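Local coordinates for protein SmhA (Serratia marcescens, PDB 7A27) that is a component of the tripartite alpha-pore-forming toxin Smh and probably helps build its membrane pore, at residues A229-S234 with L274-S279; N146-I151 with S279-A284. All coordinates share one frame; numbering follows the deposited sequence.

In the fold
Helix 272-299 is the element both contacts share. In contact 1 its segment 274-279 receives strand 230-237 of the two-stranded antiparallel sheet; in contact 2, a little further along, segment 279-284 packs against helix 104-155. The two centres lie about 12 Å apart on the same side of the chain's centre, and S279 belongs to both segments of this helix. They also touch directly: S234 O probably accepts a hydrogen bond from Q283 NE2 at 3.1 Å, Y231 OH lies near V280 CG2, and the ring of F147 reaches the A277 carbonyl. Both lie away from the calcium-site residue N359, so helix 272-299 meets the sheet at one contact and helix 104-155 at the other.

Contact 1: A229-S234 with L274-S279; sequences ASYMIS and LSVAKS
Y231 and I233, two residues of the strand whose side chains point to the same side, meet V276 and S279 one turn apart on helix 272-299. The apolar part centres on the Y231 ring. V276 CG1 sits over the middle of one face, 3.9 Å from the ring centroid and only 4° from its normal, a clear CH-pi contact. The other methyl, V276 CG2, lies nearer the root of the ring, 4.0 Å from Y231 CG. A chi1 of 179° swings the Y231 ring away from its own backbone N, which carries it past V276 toward S279.

I233 packs against the serine instead. Its CG1, CG2 and CD1 all gather about S279 OG, CG1 coming to 3.4 Å of that oxygen, while I233 CD1 rests on S279 CB at 3.8 Å. Y264 of helix 247-268 also touches both residues.

What polar link there is runs through a water. S279 OG lies at the edge of the Y231 ring, in its plane, 3.9 Å from Y231 CE2. One modelled water lies between the two hydroxyls, 2.8 Å from S279 OG, but implausibly close to Y231 OH, so that leg of the bridge is doubtful. The phenol oxygen also has a weak hydrogen bond with Q58. For the buried serine hydroxyl, with I233 carbons against it, this water is the polar partner.

Y231 and I233 pair through their backbones with strand 198-206, while M232, between them, points away from the helix. What results is strand-on-helix packing: alternate residues of one strand of a two-stranded antiparallel sheet face a helix, strand 230-234 and helix 274-279 running in nearly the same direction, 20° apart.

Contact 2: N146-I151 with S279-A284; sequences NFLNVI and SVQAQA
Two long helices of the bundle, 104-155 and 272-299, pass each other here in roughly antiparallel fashion, their local axes at 150° and 11.1 Å apart, and Q281 makes the close side-chain contacts with the other helix. F147, L148 and I151 of helix 104-155 all touch Q281. The glutamine chain leaves with CG anti to the backbone N and then bends at chi2 (53°), which lays its amide back against L148 while its CB faces I151. The CD1 methyl of I151, its side chain slanting across the glutamine, comes to 3.7 Å of Q281 CB. L148 meets the far end of the chain at about a right angle, its CD2 3.7 Å from Q281 NE2, an apolar methyl against an amide nitrogen that makes a weak hydrogen bond to Q285 one turn on.

The oxygen is held by Y57 of helix 48-96, whose hydroxyl hydrogen-bonds to Q281 OE1 and whose ring stacks on that of F147. A third helix therefore joins the packing and gives the buried carbonyl its partner. F147 and Q281 run past each other in opposite directions, ring and amide planes 38° apart, with Q281 OE1 at the ring edge, 3.9 Å from F147 CD2.

Contact 1: A229-S234 with L274-S279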
ATOM      1  N   ALA A 229     -33.756  -2.832   8.443  1.00111.28           N
ATOM      2  CA  ALA A 229     -33.884  -4.024   9.317  1.00106.84           C
ATOM      3  C   ALA A 229     -32.533  -4.284  10.004  1.00101.69           C
ATOM      4  O   ALA A 229     -32.521  -4.486  11.239  1.00102.62           O
ATOM      5  CB  ALA A 229     -34.333  -5.216   8.510  1.00107.62           C
ATOM      6  N   SER A 230     -31.420  -4.233   9.260  1.00 95.37           N
ATOM      7  CA  SER A 230     -30.067  -4.467   9.825  1.00 90.75           C
ATOM      8  C   SER A 230     -28.942  -3.839   8.999  1.00 86.69           C
ATOM      9  O   SER A 230     -28.988  -3.856   7.770  1.00 85.45           O
ATOM     10  CB  SER A 230     -29.835  -5.932  10.014  1.00 90.48           C
ATOM     11  OG  SER A 230     -29.699  -6.589   8.763  1.00 90.11           O
ATOM     12  N   TYR A 231     -27.920  -3.360   9.711  1.00 84.33           N
ATOM     13  CA  TYR A 231     -26.667  -2.796   9.143  1.00 82.09           C
ATOM     14  C   TYR A 231     -25.724  -3.967   8.823  1.00 80.45           C
ATOM     15  O   TYR A 231     -25.242  -4.615   9.782  1.00 80.75           O
ATOM     16  CB  TYR A 231     -26.072  -1.774  10.121  1.00 80.67           C
ATOM     17  CG  TYR A 231     -24.786  -1.153   9.649  1.00 79.58           C
ATOM     18  CD1 TYR A 231     -24.782  -0.039   8.834  1.00 80.80           C
ATOM     19  CD2 TYR A 231     -23.565  -1.704   9.983  1.00 79.08           C
ATOM     20  CE1 TYR A 231     -23.601   0.503   8.356  1.00 80.53           C
ATOM     21  CE2 TYR A 231     -22.372  -1.157   9.538  1.00 78.42           C
ATOM     22  CZ  TYR A 231     -22.387  -0.062   8.698  1.00 78.92           C
ATOM     23  OH  TYR A 231     -21.214   0.481   8.252  1.00 79.06           O
ATOM     24  N   MET A 232     -25.493  -4.243   7.532  1.00 79.82           N
ATOM     25  CA  MET A 232     -24.649  -5.382   7.059  1.00 79.61           C
ATOM     26  C   MET A 232     -23.172  -4.988   7.003  1.00 75.86           C
ATOM     27  O   MET A 232     -22.832  -4.048   6.257  1.00 74.30           O
ATOM     28  CB  MET A 232     -25.105  -5.881   5.685  1.00 82.77           C
ATOM     29  CG  MET A 232     -26.564  -6.301   5.690  1.00 87.17           C
ATOM     30  SD  MET A 232     -26.816  -7.773   6.739  1.00 91.16           S
ATOM     31  CE  MET A 232     -26.880  -9.012   5.437  1.00 93.58           C
ATOM     32  N   ILE A 233     -22.327  -5.739   7.717  1.00 74.06           N
ATOM     33  CA  ILE A 233     -20.863  -5.481   7.865  1.00 72.87           C
ATOM     34  C   ILE A 233     -20.079  -6.305   6.844  1.00 72.96           C
ATOM     35  O   ILE A 233     -20.168  -7.554   6.857  1.00 73.96           O
ATOM     36  CB  ILE A 233     -20.400  -5.786   9.295  1.00 72.67           C
ATOM     37  CG1 ILE A 233     -21.179  -4.938  10.308  1.00 73.50           C
ATOM     38  CG2 ILE A 233     -18.898  -5.611   9.423  1.00 70.43           C
ATOM     39  CD1 ILE A 233     -20.995  -5.317  11.762  1.00 73.13           C
ATOM     40  N   SER A 234     -19.338  -5.608   5.986  1.00 73.44           N
ATOM     41  CA  SER A 234     -18.477  -6.196   4.933  1.00 73.53           C
ATOM     42  C   SER A 234     -17.086  -6.410   5.536  1.00 72.05           C
ATOM     43  O   SER A 234     -16.643  -5.564   6.351  1.00 71.03           O
ATOM     44  CB  SER A 234     -18.442  -5.325   3.691  1.00 74.58           C
ATOM     45  OG  SER A 234     -19.758  -5.084   3.179  1.00 75.05           O
ATOM     46  N   LEU A 274     -24.025   2.085  18.705  1.00 84.62           N
ATOM     47  CA  LEU A 274     -22.588   2.023  19.091  1.00 82.52           C
ATOM     48  C   LEU A 274     -21.936   0.884  18.307  1.00 80.30           C
ATOM     49  O   LEU A 274     -20.819   1.095  17.809  1.00 77.38           O
ATOM     50  CB  LEU A 274     -22.451   1.811  20.597  1.00 84.42           C
ATOM     51  CG  LEU A 274     -21.028   1.587  21.109  1.00 85.03           C
ATOM     52  CD1 LEU A 274     -20.155   2.826  20.902  1.00 85.66           C
ATOM     53  CD2 LEU A 274     -21.057   1.209  22.589  1.00 86.29           C
ATOM     54  N   SER A 275     -22.613  -0.269  18.207  1.00 80.68           N
ATOM     55  CA  SER A 275     -22.167  -1.451  17.423  1.00 79.43           C
ATOM     56  C   SER A 275     -21.776  -0.990  16.008  1.00 79.23           C
ATOM     57  O   SER A 275     -20.686  -1.368  15.529  1.00 78.22           O
ATOM     58  CB  SER A 275     -23.237  -2.517  17.384  1.00 79.81           C
ATOM     59  OG  SER A 275     -23.625  -2.912  18.698  1.00 80.00           O
ATOM     60  N   VAL A 276     -22.627  -0.172  15.376  1.00 79.28           N
ATOM     61  CA  VAL A 276     -22.389   0.377  14.007  1.00 77.37           C
ATOM     62  C   VAL A 276     -21.109   1.223  14.042  1.00 75.17           C
ATOM     63  O   VAL A 276     -20.183   0.918  13.287  1.00 72.66           O
ATOM     64  CB  VAL A 276     -23.594   1.186  13.493  1.00 79.15           C
ATOM     65  CG1 VAL A 276     -23.271   1.884  12.179  1.00 79.15           C
ATOM     66  CG2 VAL A 276     -24.840   0.330  13.338  1.00 80.46           C
ATOM     67  N   ALA A 277     -21.057   2.226  14.918  1.00 74.45           N
ATOM     68  CA  ALA A 277     -19.907   3.144  15.082  1.00 73.23           C
ATOM     69  C   ALA A 277     -18.598   2.343  15.176  1.00 72.17           C
ATOM     70  O   ALA A 277     -17.622   2.742  14.510  1.00 70.00           O
ATOM     71  CB  ALA A 277     -20.119   4.021  16.286  1.00 73.30           C
ATOM     72  N   LYS A 278     -18.600   1.244  15.942  1.00 73.25           N
ATOM     73  CA  LYS A 278     -17.417   0.372  16.157  1.00 73.25           C
ATOM     74  C   LYS A 278     -17.039  -0.333  14.856  1.00 72.86           C
ATOM     75  O   LYS A 278     -15.824  -0.385  14.565  1.00 71.95           O
ATOM     76  CB  LYS A 278     -17.680  -0.696  17.223  1.00 75.04           C
ATOM     77  CG  LYS A 278     -17.765  -0.237  18.665  1.00 77.91           C
ATOM     78  CD  LYS A 278     -17.549  -1.416  19.625  1.00 78.83           C
ATOM     79  CE  LYS A 278     -16.547  -1.108  20.716  1.00 80.08           C
ATOM     80  NZ  LYS A 278     -15.250  -0.587  20.219  1.00 78.78           N
ATOM     81  N   SER A 279     -18.039  -0.851  14.126  1.00 73.53           N
ATOM     82  CA  SER A 279     -17.874  -1.558  12.831  1.00 72.94           C
ATOM     83  C   SER A 279     -17.186  -0.653  11.796  1.00 72.62           C
ATOM     84  O   SER A 279     -16.320  -1.175  11.025  1.00 70.41           O
ATOM     85  CB  SER A 279     -19.182  -2.036  12.298  1.00 73.63           C
ATOM     86  OG  SER A 279     -19.007  -2.441  10.956  1.00 75.03           O
TER
HETATM   87  O   HOH W   1     -19.092  -0.594   8.810  1.00 62.04           O

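Contact 2: N146-I151 with S279-A284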
ATOM      1  N   ASN A 146     -10.658  11.989  16.378  1.00 79.12           N
ATOM      2  CA  ASN A 146     -11.877  12.690  16.858  1.00 79.25           C
ATOM      3  C   ASN A 146     -13.037  11.697  16.960  1.00 78.95           C
ATOM      4  O   ASN A 146     -13.854  11.831  17.885  1.00 79.75           O
ATOM      5  CB  ASN A 146     -12.266  13.864  15.959  1.00 78.88           C
ATOM      6  CG  ASN A 146     -11.348  15.056  16.111  1.00 78.61           C
ATOM      7  OD1 ASN A 146     -10.699  15.234  17.140  1.00 78.67           O
ATOM      8  ND2 ASN A 146     -11.311  15.892  15.091  1.00 78.51           N
ATOM      9  N   PHE A 147     -13.124  10.744  16.039  1.00 77.03           N
ATOM     10  CA  PHE A 147     -14.232   9.763  16.047  1.00 77.36           C
ATOM     11  C   PHE A 147     -13.986   8.790  17.205  1.00 77.95           C
ATOM     12  O   PHE A 147     -14.986   8.374  17.818  1.00 80.68           O
ATOM     13  CB  PHE A 147     -14.414   9.084  14.685  1.00 75.72           C
ATOM     14  CG  PHE A 147     -15.684   8.270  14.592  1.00 74.15           C
ATOM     15  CD1 PHE A 147     -16.918   8.897  14.547  1.00 74.21           C
ATOM     16  CD2 PHE A 147     -15.650   6.883  14.609  1.00 72.05           C
ATOM     17  CE1 PHE A 147     -18.085   8.155  14.491  1.00 73.76           C
ATOM     18  CE2 PHE A 147     -16.820   6.139  14.546  1.00 71.90           C
ATOM     19  CZ  PHE A 147     -18.037   6.777  14.493  1.00 72.87           C
ATOM     20  N   LEU A 148     -12.724   8.462  17.521  1.00 77.17           N
ATOM     21  CA  LEU A 148     -12.385   7.571  18.672  1.00 76.54           C
ATOM     22  C   LEU A 148     -12.832   8.226  19.985  1.00 77.27           C
ATOM     23  O   LEU A 148     -13.452   7.527  20.777  1.00 77.56           O
ATOM     24  CB  LEU A 148     -10.891   7.238  18.684  1.00 75.21           C
ATOM     25  CG  LEU A 148     -10.488   6.067  17.794  1.00 74.23           C
ATOM     26  CD1 LEU A 148      -8.970   6.005  17.637  1.00 74.19           C
ATOM     27  CD2 LEU A 148     -11.032   4.757  18.353  1.00 74.01           C
ATOM     28  N   ASN A 149     -12.561   9.519  20.177  1.00 78.20           N
ATOM     29  CA  ASN A 149     -12.988  10.282  21.379  1.00 81.53           C
ATOM     30  C   ASN A 149     -14.522  10.255  21.494  1.00 82.88           C
ATOM     31  O   ASN A 149     -15.031  10.403  22.629  1.00 84.45           O
ATOM     32  CB  ASN A 149     -12.490  11.729  21.368  1.00 83.67           C
ATOM     33  CG  ASN A 149     -10.982  11.856  21.372  1.00 84.56           C
ATOM     34  OD1 ASN A 149     -10.272  10.951  21.801  1.00 86.70           O
ATOM     35  ND2 ASN A 149     -10.475  12.981  20.899  1.00 85.64           N
ATOM     36  N   VAL A 150     -15.229  10.088  20.367  1.00 81.70           N
ATOM     37  CA  VAL A 150     -16.720  10.025  20.312  1.00 82.30           C
ATOM     38  C   VAL A 150     -17.172   8.642  20.801  1.00 83.17           C
ATOM     39  O   VAL A 150     -18.121   8.584  21.620  1.00 85.04           O
ATOM     40  CB  VAL A 150     -17.268  10.363  18.911  1.00 80.30           C
ATOM     41  CG1 VAL A 150     -18.747  10.027  18.766  1.00 80.86           C
ATOM     42  CG2 VAL A 150     -17.010  11.815  18.545  1.00 81.11           C
ATOM     43  N   ILE A 151     -16.535   7.571  20.318  1.00 83.02           N
ATOM     44  CA  ILE A 151     -16.851   6.170  20.732  1.00 83.89           C
ATOM     45  C   ILE A 151     -16.543   6.027  22.224  1.00 85.25           C
ATOM     46  O   ILE A 151     -17.341   5.391  22.945  1.00 85.75           O
ATOM     47  CB  ILE A 151     -16.063   5.132  19.900  1.00 82.23           C
ATOM     48  CG1 ILE A 151     -16.537   5.113  18.446  1.00 81.09           C
ATOM     49  CG2 ILE A 151     -16.143   3.745  20.529  1.00 82.50           C
ATOM     50  CD1 ILE A 151     -15.907   4.038  17.589  1.00 79.37           C
ATOM     51  N   SER A 279     -18.039  -0.851  14.126  1.00 73.53           N
ATOM     52  CA  SER A 279     -17.874  -1.558  12.831  1.00 72.94           C
ATOM     53  C   SER A 279     -17.186  -0.653  11.796  1.00 72.62           C
ATOM     54  O   SER A 279     -16.320  -1.175  11.025  1.00 70.41           O
ATOM     55  CB  SER A 279     -19.182  -2.036  12.298  1.00 73.63           C
ATOM     56  OG  SER A 279     -19.007  -2.441  10.956  1.00 75.03           O
ATOM     57  N   VAL A 280     -17.580   0.630  11.758  1.00 72.97           N
ATOM     58  CA  VAL A 280     -17.041   1.655  10.815  1.00 72.80           C
ATOM     59  C   VAL A 280     -15.599   1.965  11.199  1.00 72.13           C
ATOM     60  O   VAL A 280     -14.740   1.960  10.297  1.00 70.79           O
ATOM     61  CB  VAL A 280     -17.882   2.947  10.806  1.00 73.49           C
ATOM     62  CG1 VAL A 280     -17.197   4.071  10.047  1.00 72.63           C
ATOM     63  CG2 VAL A 280     -19.257   2.701  10.221  1.00 75.20           C
ATOM     64  N   GLN A 281     -15.365   2.237  12.489  1.00 73.09           N
ATOM     65  CA  GLN A 281     -14.041   2.618  13.040  1.00 72.00           C
ATOM     66  C   GLN A 281     -13.026   1.498  12.780  1.00 72.03           C
ATOM     67  O   GLN A 281     -11.847   1.835  12.536  1.00 71.31           O
ATOM     68  CB  GLN A 281     -14.171   2.946  14.523  1.00 71.94           C
ATOM     69  CG  GLN A 281     -12.843   3.117  15.233  1.00 72.01           C
ATOM     70  CD  GLN A 281     -11.930   4.103  14.546  1.00 71.65           C
ATOM     71  OE1 GLN A 281     -12.382   4.990  13.809  1.00 70.93           O
ATOM     72  NE2 GLN A 281     -10.636   3.932  14.791  1.00 71.03           N
ATOM     73  N   ALA A 282     -13.447   0.229  12.830  1.00 71.17           N
ATOM     74  CA  ALA A 282     -12.560  -0.930  12.582  1.00 70.17           C
ATOM     75  C   ALA A 282     -12.026  -0.862  11.145  1.00 69.84           C
ATOM     76  O   ALA A 282     -10.839  -1.140  10.932  1.00 67.33           O
ATOM     77  CB  ALA A 282     -13.308  -2.208  12.852  1.00 70.69           C
ATOM     78  N   GLN A 283     -12.899  -0.506  10.197  1.00 71.76           N
ATOM     79  CA  GLN A 283     -12.576  -0.374   8.747  1.00 71.25           C
ATOM     80  C   GLN A 283     -11.682   0.856   8.538  1.00 71.61           C
ATOM     81  O   GLN A 283     -10.704   0.756   7.766  1.00 72.67           O
ATOM     82  CB  GLN A 283     -13.865  -0.300   7.930  1.00 70.99           C
ATOM     83  CG  GLN A 283     -14.704  -1.576   7.945  1.00 70.30           C
ATOM     84  CD  GLN A 283     -16.077  -1.376   7.350  1.00 70.58           C
ATOM     85  OE1 GLN A 283     -16.637  -0.268   7.368  1.00 71.17           O
ATOM     86  NE2 GLN A 283     -16.617  -2.458   6.801  1.00 69.31           N
ATOM     87  N   ALA A 284     -11.971   1.968   9.222  1.00 71.02           N
ATOM     88  CA  ALA A 284     -11.178   3.217   9.153  1.00 69.10           C
ATOM     89  C   ALA A 284      -9.755   2.921   9.611  1.00 67.99           C
ATOM     90  O   ALA A 284      -8.821   3.316   8.901  1.00 65.69           O
ATOM     91  CB  ALA A 284     -11.811   4.283  10.007  1.00 69.90           C
TER